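Local coordinates for lipoprotein (Actinomyces odontolyticus, PDB 3UP9) that probably serves as the substrate-binding lipoprotein of a methionine uptake system, with selenomethionine bound in its ligand pocket, at residues 21-35 with 218-232. Sequence-based numbering, arbitrary orientation. Where two conformers were deposited one is given.
Sequences ILTYINDNLAADAGI and KLEKLLHSDEVKQYI
I25 is a knob in a hole formed by L219, L222, L223 and V228, where helix 15-28 of this periplasmic-binding-protein fold, within one lobe, crosses the successive helices 213-223 and 226-235 near the bend between them. Packing is tight here: I25 CG1 lies 3.5 Å from V228 CG2, while the side chains of I25 and L223 cross at about a right angle, CD1 against CD2. Branching at CB suits isoleucine to the hole, since CG2, anti to the backbone N, reaches L222 CD1 while CG1 serves V228. I21 is the next knob, one turn earlier. Behind them L219 and L223 reach strand 201-207.

Toward solvent the contact turns aromatic and amphipathic. The Y24 and Y231 rings, nearly parallel (18°), are slid so far apart that each CB sits over the facing ring's centre; Y24 CB is 3.8 Å from the Y231 centroid. Tyrosine suits both places, offering a flat face to the partner's CB, and the Y24 hydroxyl reaches the partly exposed border by E227. Trimming Y24 to an alanine would keep CB over Y231, but would probably take away the ring face under Y231 CB and the hydroxyl against E227 CB. K218, an exposed lysine, lays its extended aliphatic chain by A33 and I35, and NZ makes a weak 3.3 Å hydrogen bond to A33 O. The bend is fixed by S225, whose OG donates to L222 O (2.6 Å) and, as N-cap, accepts from V228 N at 3.1 Å.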
loop_
_atom_site.group_PDB
_atom_site.type_symbol
_atom_site.label_atom_id
_atom_site.label_comp_id
_atom_site.label_asym_id
_atom_site.label_seq_id
_atom_site.Cartn_x
_atom_site.Cartn_y
_atom_site.Cartn_z
ATOM N N ILE A 21 -7.394 -9.475 -6.257
ATOM C CA ILE A 21 -6.654 -10.713 -5.950
ATOM C C ILE A 21 -7.559 -11.606 -5.106
ATOM O O ILE A 21 -7.685 -12.794 -5.381
ATOM C CB ILE A 21 -5.325 -10.427 -5.187
ATOM C CG1 ILE A 21 -4.331 -9.651 -6.054
ATOM C CG2 ILE A 21 -4.668 -11.693 -4.692
ATOM C CD1 ILE A 21 -3.213 -9.028 -5.189
ATOM N N LEU A 22 -8.230 -11.028 -4.104
ATOM C CA LEU A 22 -9.133 -11.818 -3.227
ATOM C C LEU A 22 -10.348 -12.362 -3.992
ATOM O O LEU A 22 -10.854 -13.404 -3.628
ATOM C CB LEU A 22 -9.602 -11.047 -1.991
ATOM C CG LEU A 22 -8.575 -10.631 -0.939
ATOM C CD1 LEU A 22 -9.289 -9.763 0.086
ATOM C CD2 LEU A 22 -7.880 -11.854 -0.329
ATOM N N THR A 23 -10.756 -11.679 -5.071
ATOM C CA THR A 23 -11.929 -12.056 -5.831
ATOM C C THR A 23 -11.497 -13.232 -6.760
ATOM O O THR A 23 -12.213 -14.231 -6.829
ATOM C CB THR A 23 -12.542 -10.852 -6.561
ATOM O OG1 THR A 23 -12.971 -9.888 -5.588
ATOM C CG2 THR A 23 -13.756 -11.246 -7.437
ATOM N N TYR A 24 -10.302 -13.147 -7.369
ATOM C CA TYR A 24 -9.758 -14.278 -8.100
ATOM C C TYR A 24 -9.747 -15.530 -7.202
ATOM O O TYR A 24 -10.255 -16.587 -7.574
ATOM C CB TYR A 24 -8.365 -13.982 -8.683
ATOM C CG TYR A 24 -7.729 -15.232 -9.195
ATOM C CD1 TYR A 24 -8.101 -15.773 -10.402
ATOM C CD2 TYR A 24 -6.852 -15.930 -8.420
ATOM C CE1 TYR A 24 -7.516 -16.943 -10.874
ATOM C CE2 TYR A 24 -6.305 -17.111 -8.842
ATOM C CZ TYR A 24 -6.615 -17.606 -10.071
ATOM O OH TYR A 24 -6.058 -18.805 -10.455
ATOM N N ILE A 25 -9.221 -15.382 -5.996
ATOM C CA ILE A 25 -9.155 -16.503 -5.052
ATOM C C ILE A 25 -10.571 -17.007 -4.731
ATOM O O ILE A 25 -10.876 -18.176 -4.796
ATOM C CB ILE A 25 -8.431 -16.132 -3.735
ATOM C CG1 ILE A 25 -6.945 -15.914 -3.995
ATOM C CG2 ILE A 25 -8.669 -17.191 -2.666
ATOM C CD1 ILE A 25 -6.154 -15.282 -2.850
ATOM N N ASN A 26 -11.455 -16.106 -4.380
ATOM C CA ASN A 26 -12.799 -16.533 -4.096
ATOM C C ASN A 26 -13.467 -17.320 -5.224
ATOM O O ASN A 26 -14.157 -18.302 -5.009
ATOM C CB ASN A 26 -13.657 -15.316 -3.715
ATOM C CG ASN A 26 -14.838 -15.710 -2.874
ATOM O OD1 ASN A 26 -14.702 -16.557 -1.982
ATOM N ND2 ASN A 26 -15.995 -15.120 -3.153
ATOM N N ASP A 27 -13.296 -16.860 -6.436
ATOM C CA ASP A 27 -14.066 -17.402 -7.531
ATOM C C ASP A 27 -13.375 -18.629 -8.082
ATOM O O ASP A 27 -14.013 -19.423 -8.752
ATOM C CB ASP A 27 -14.189 -16.384 -8.672
ATOM C CG ASP A 27 -15.038 -15.137 -8.311
ATOM O OD1 ASP A 27 -15.775 -15.097 -7.300
ATOM O OD2 ASP A 27 -14.981 -14.195 -9.126
ATOM N N ASN A 28 -12.058 -18.748 -7.865
ATOM C CA ASN A 28 -11.307 -19.835 -8.504
ATOM C C ASN A 28 -10.759 -20.917 -7.574
ATOM O O ASN A 28 -10.722 -22.101 -7.965
ATOM C CB ASN A 28 -10.217 -19.251 -9.402
ATOM C CG ASN A 28 -10.796 -18.571 -10.594
ATOM O OD1 ASN A 28 -11.123 -19.206 -11.560
ATOM N ND2 ASN A 28 -10.985 -17.301 -10.510
ATOM N N LEU A 29 -10.393 -20.519 -6.350
ATOM C CA LEU A 29 -9.618 -21.377 -5.404
ATOM C C LEU A 29 -10.291 -21.677 -4.035
ATOM O O LEU A 29 -10.010 -22.680 -3.411
ATOM C CB LEU A 29 -8.222 -20.767 -5.175
ATOM C CG LEU A 29 -7.332 -20.424 -6.399
ATOM C CD1 LEU A 29 -5.992 -19.793 -5.947
ATOM C CD2 LEU A 29 -7.178 -21.667 -7.314
ATOM N N ALA A 30 -11.177 -20.821 -3.550
ATOM C CA ALA A 30 -11.640 -20.943 -2.169
ATOM C C ALA A 30 -12.436 -22.200 -1.942
ATOM O O ALA A 30 -12.207 -22.864 -0.938
ATOM C CB ALA A 30 -12.417 -19.714 -1.705
ATOM N N ALA A 31 -13.345 -22.531 -2.864
ATOM C CA ALA A 31 -14.193 -23.748 -2.772
ATOM C C ALA A 31 -13.390 -25.056 -2.593
ATOM O O ALA A 31 -13.770 -25.897 -1.794
ATOM C CB ALA A 31 -15.171 -23.855 -3.981
ATOM N N ASP A 32 -12.314 -25.243 -3.353
ATOM C CA ASP A 32 -11.449 -26.427 -3.171
ATOM C C ASP A 32 -10.779 -26.405 -1.792
ATOM O O ASP A 32 -10.519 -27.486 -1.248
ATOM C CB ASP A 32 -10.292 -26.497 -4.169
ATOM C CG ASP A 32 -10.712 -26.317 -5.596
ATOM O OD1 ASP A 32 -11.781 -26.853 -5.988
ATOM O OD2 ASP A 32 -9.927 -25.636 -6.322
ATOM N N ALA A 33 -10.444 -25.201 -1.258
ATOM C CA ALA A 33 -9.800 -25.062 0.073
ATOM C C ALA A 33 -10.779 -25.182 1.291
ATOM O O ALA A 33 -10.350 -25.225 2.447
ATOM C CB ALA A 33 -8.987 -23.772 0.130
ATOM N N GLY A 34 -12.079 -25.285 1.015
ATOM C CA GLY A 34 -13.120 -25.345 2.042
ATOM C C GLY A 34 -13.392 -24.033 2.788
ATOM O O GLY A 34 -13.910 -24.053 3.908
ATOM N N ILE A 35 -13.043 -22.895 2.180
ATOM C CA ILE A 35 -13.402 -21.559 2.719
ATOM C C ILE A 35 -14.288 -20.710 1.741
ATOM O O ILE A 35 -14.344 -20.960 0.556
ATOM C CB ILE A 35 -12.166 -20.724 3.184
ATOM C CG1 ILE A 35 -11.297 -20.310 1.995
ATOM C CG2 ILE A 35 -11.350 -21.465 4.277
ATOM C CD1 ILE A 35 -10.039 -19.568 2.380
ATOM N N LYS A 218 -5.446 -21.199 5.625
ATOM C CA LYS A 218 -5.792 -21.618 4.238
ATOM C C LYS A 218 -5.752 -20.426 3.231
ATOM O O LYS A 218 -5.175 -20.562 2.176
ATOM C CB LYS A 218 -7.114 -22.411 4.168
ATOM C CG LYS A 218 -7.051 -23.836 4.749
ATOM C CD LYS A 218 -8.442 -24.474 4.973
ATOM C CE LYS A 218 -8.313 -25.880 5.554
ATOM N NZ LYS A 218 -9.445 -26.775 5.193
ATOM N N LEU A 219 -6.301 -19.267 3.600
ATOM C CA LEU A 219 -6.261 -18.070 2.774
ATOM C C LEU A 219 -4.815 -17.617 2.563
ATOM O O LEU A 219 -4.383 -17.307 1.416
ATOM C CB LEU A 219 -7.134 -16.944 3.405
ATOM C CG LEU A 219 -7.129 -15.574 2.730
ATOM C CD1 LEU A 219 -7.529 -15.747 1.280
ATOM C CD2 LEU A 219 -8.021 -14.589 3.481
ATOM N N GLU A 220 -4.030 -17.602 3.638
ATOM C CA GLU A 220 -2.592 -17.327 3.488
ATOM C C GLU A 220 -1.928 -18.250 2.416
ATOM O O GLU A 220 -1.212 -17.768 1.530
ATOM C CB GLU A 220 -1.883 -17.434 4.852
ATOM C CG GLU A 220 -0.341 -17.364 4.818
ATOM C CD GLU A 220 0.196 -16.007 4.352
ATOM O OE1 GLU A 220 -0.572 -15.003 4.307
ATOM O OE2 GLU A 220 1.399 -15.936 4.063
ATOM N N LYS A 221 -2.158 -19.562 2.494
ATOM C CA LYS A 221 -1.591 -20.498 1.535
ATOM C C LYS A 221 -2.088 -20.168 0.094
ATOM O O LYS A 221 -1.268 -20.071 -0.828
ATOM C CB LYS A 221 -1.856 -21.932 1.990
ATOM C CG LYS A 221 -1.510 -22.996 0.979
ATOM C CD LYS A 221 -0.938 -24.263 1.593
ATOM C CE LYS A 221 -0.321 -25.144 0.480
ATOM N NZ LYS A 221 1.048 -25.674 0.786
ATOM N N LEU A 222 -3.386 -19.853 -0.073
ATOM C CA LEU A 222 -3.928 -19.484 -1.397
ATOM C C LEU A 222 -3.306 -18.173 -1.981
ATOM O O LEU A 222 -2.947 -18.101 -3.176
ATOM C CB LEU A 222 -5.482 -19.439 -1.372
ATOM C CG LEU A 222 -6.247 -20.712 -0.996
ATOM C CD1 LEU A 222 -7.734 -20.414 -0.981
ATOM C CD2 LEU A 222 -5.908 -21.917 -1.879
ATOM N N LEU A 223 -3.136 -17.159 -1.126
ATOM C CA LEU A 223 -2.491 -15.886 -1.499
ATOM C C LEU A 223 -1.023 -16.009 -1.928
ATOM O O LEU A 223 -0.522 -15.128 -2.595
ATOM C CB LEU A 223 -2.590 -14.881 -0.352
ATOM C CG LEU A 223 -3.831 -14.008 -0.216
ATOM C CD1 LEU A 223 -3.863 -13.417 1.190
ATOM C CD2 LEU A 223 -3.853 -12.926 -1.277
ATOM N N HIS A 224 -0.348 -17.083 -1.507
ATOM C CA HIS A 224 1.052 -17.357 -1.902
ATOM C C HIS A 224 1.167 -18.532 -2.776
ATOM O O HIS A 224 2.176 -19.160 -2.832
ATOM C CB HIS A 224 1.941 -17.580 -0.711
ATOM C CG HIS A 224 2.130 -16.370 0.067
ATOM N ND1 HIS A 224 1.210 -15.942 0.914
ATOM C CD2 HIS A 224 3.149 -15.440 0.067
ATOM C CE1 HIS A 224 1.604 -14.792 1.452
ATOM N NE2 HIS A 224 2.810 -14.492 0.950
ATOM N N SER A 225 0.100 -18.826 -3.524
ATOM C CA SER A 225 0.103 -19.898 -4.498
ATOM C C SER A 225 0.652 -19.449 -5.853
ATOM O O SER A 225 0.748 -18.261 -6.122
ATOM C CB SER A 225 -1.317 -20.442 -4.710
ATOM O OG SER A 225 -2.183 -19.471 -5.283
ATOM N N ASP A 226 0.966 -20.429 -6.709
ATOM C CA ASP A 226 1.435 -20.203 -8.075
ATOM C C ASP A 226 0.297 -19.583 -8.892
ATOM O O ASP A 226 0.516 -18.734 -9.745
ATOM C CB ASP A 226 1.910 -21.522 -8.720
ATOM C CG ASP A 226 3.078 -21.326 -9.692
ATOM O OD1 ASP A 226 2.878 -20.805 -10.819
ATOM O OD2 ASP A 226 4.212 -21.707 -9.315
ATOM N N GLU A 227 -0.916 -20.011 -8.614
ATOM C CA GLU A 227 -2.136 -19.457 -9.256
ATOM C C GLU A 227 -2.319 -17.957 -9.000
ATOM O O GLU A 227 -2.519 -17.150 -9.937
ATOM C CB GLU A 227 -3.398 -20.242 -8.832
ATOM C CG GLU A 227 -3.444 -21.683 -9.361
ATOM C CD GLU A 227 -2.691 -22.706 -8.486
ATOM O OE1 GLU A 227 -2.001 -22.373 -7.501
ATOM O OE2 GLU A 227 -2.766 -23.909 -8.800
ATOM N N VAL A 228 -2.190 -17.555 -7.745
ATOM C CA VAL A 228 -2.222 -16.122 -7.443
ATOM C C VAL A 228 -1.061 -15.330 -8.072
ATOM O O VAL A 228 -1.279 -14.219 -8.524
ATOM C CB VAL A 228 -2.339 -15.855 -5.925
ATOM C CG1 VAL A 228 -1.950 -14.419 -5.600
ATOM C CG2 VAL A 228 -3.745 -16.219 -5.475
ATOM N N LYS A 229 0.154 -15.896 -8.120
ATOM C CA LYS A 229 1.283 -15.198 -8.762
ATOM C C LYS A 229 0.986 -14.947 -10.260
ATOM O O LYS A 229 1.207 -13.829 -10.766
ATOM C CB LYS A 229 2.568 -16.007 -8.599
ATOM C CG LYS A 229 3.779 -15.400 -9.231
ATOM C CD LYS A 229 5.071 -16.026 -8.701
ATOM C CE LYS A 229 6.247 -15.349 -9.378
ATOM N NZ LYS A 229 7.540 -15.763 -8.815
ATOM N N GLN A 230 0.462 -15.974 -10.925
ATOM C CA GLN A 230 0.130 -15.918 -12.340
ATOM C C GLN A 230 -1.004 -14.936 -12.562
ATOM O O GLN A 230 -0.929 -14.127 -13.458
ATOM C CB GLN A 230 -0.202 -17.325 -12.904
ATOM C CG GLN A 230 1.065 -18.145 -12.988
ATOM C CD GLN A 230 0.904 -19.526 -13.595
ATOM O OE1 GLN A 230 -0.143 -20.176 -13.516
ATOM N NE2 GLN A 230 1.983 -19.994 -14.173
ATOM N N TYR A 231 -2.035 -14.975 -11.741
ATOM C CA TYR A 231 -3.046 -13.922 -11.809
ATOM C C TYR A 231 -2.417 -12.506 -11.706
ATOM O O TYR A 231 -2.741 -11.635 -12.506
ATOM C CB TYR A 231 -4.142 -14.101 -10.741
ATOM C CG TYR A 231 -5.121 -12.943 -10.722
ATOM C CD1 TYR A 231 -6.206 -12.902 -11.623
ATOM C CD2 TYR A 231 -4.962 -11.865 -9.819
ATOM C CE1 TYR A 231 -7.093 -11.833 -11.638
ATOM C CE2 TYR A 231 -5.845 -10.781 -9.832
ATOM C CZ TYR A 231 -6.916 -10.798 -10.735
ATOM O OH TYR A 231 -7.747 -9.773 -10.800
ATOM N N ILE A 232 -1.525 -12.274 -10.752
ATOM C CA ILE A 232 -0.918 -10.934 -10.593
ATOM C C ILE A 232 -0.110 -10.576 -11.827
ATOM O O ILE A 232 -0.211 -9.470 -12.329
ATOM C CB ILE A 232 -0.044 -10.768 -9.322
ATOM C CG1 ILE A 232 -0.897 -10.945 -8.068
ATOM C CG2 ILE A 232 0.660 -9.452 -9.310
ATOM C CD1 ILE A 232 -0.086 -11.014 -6.784
#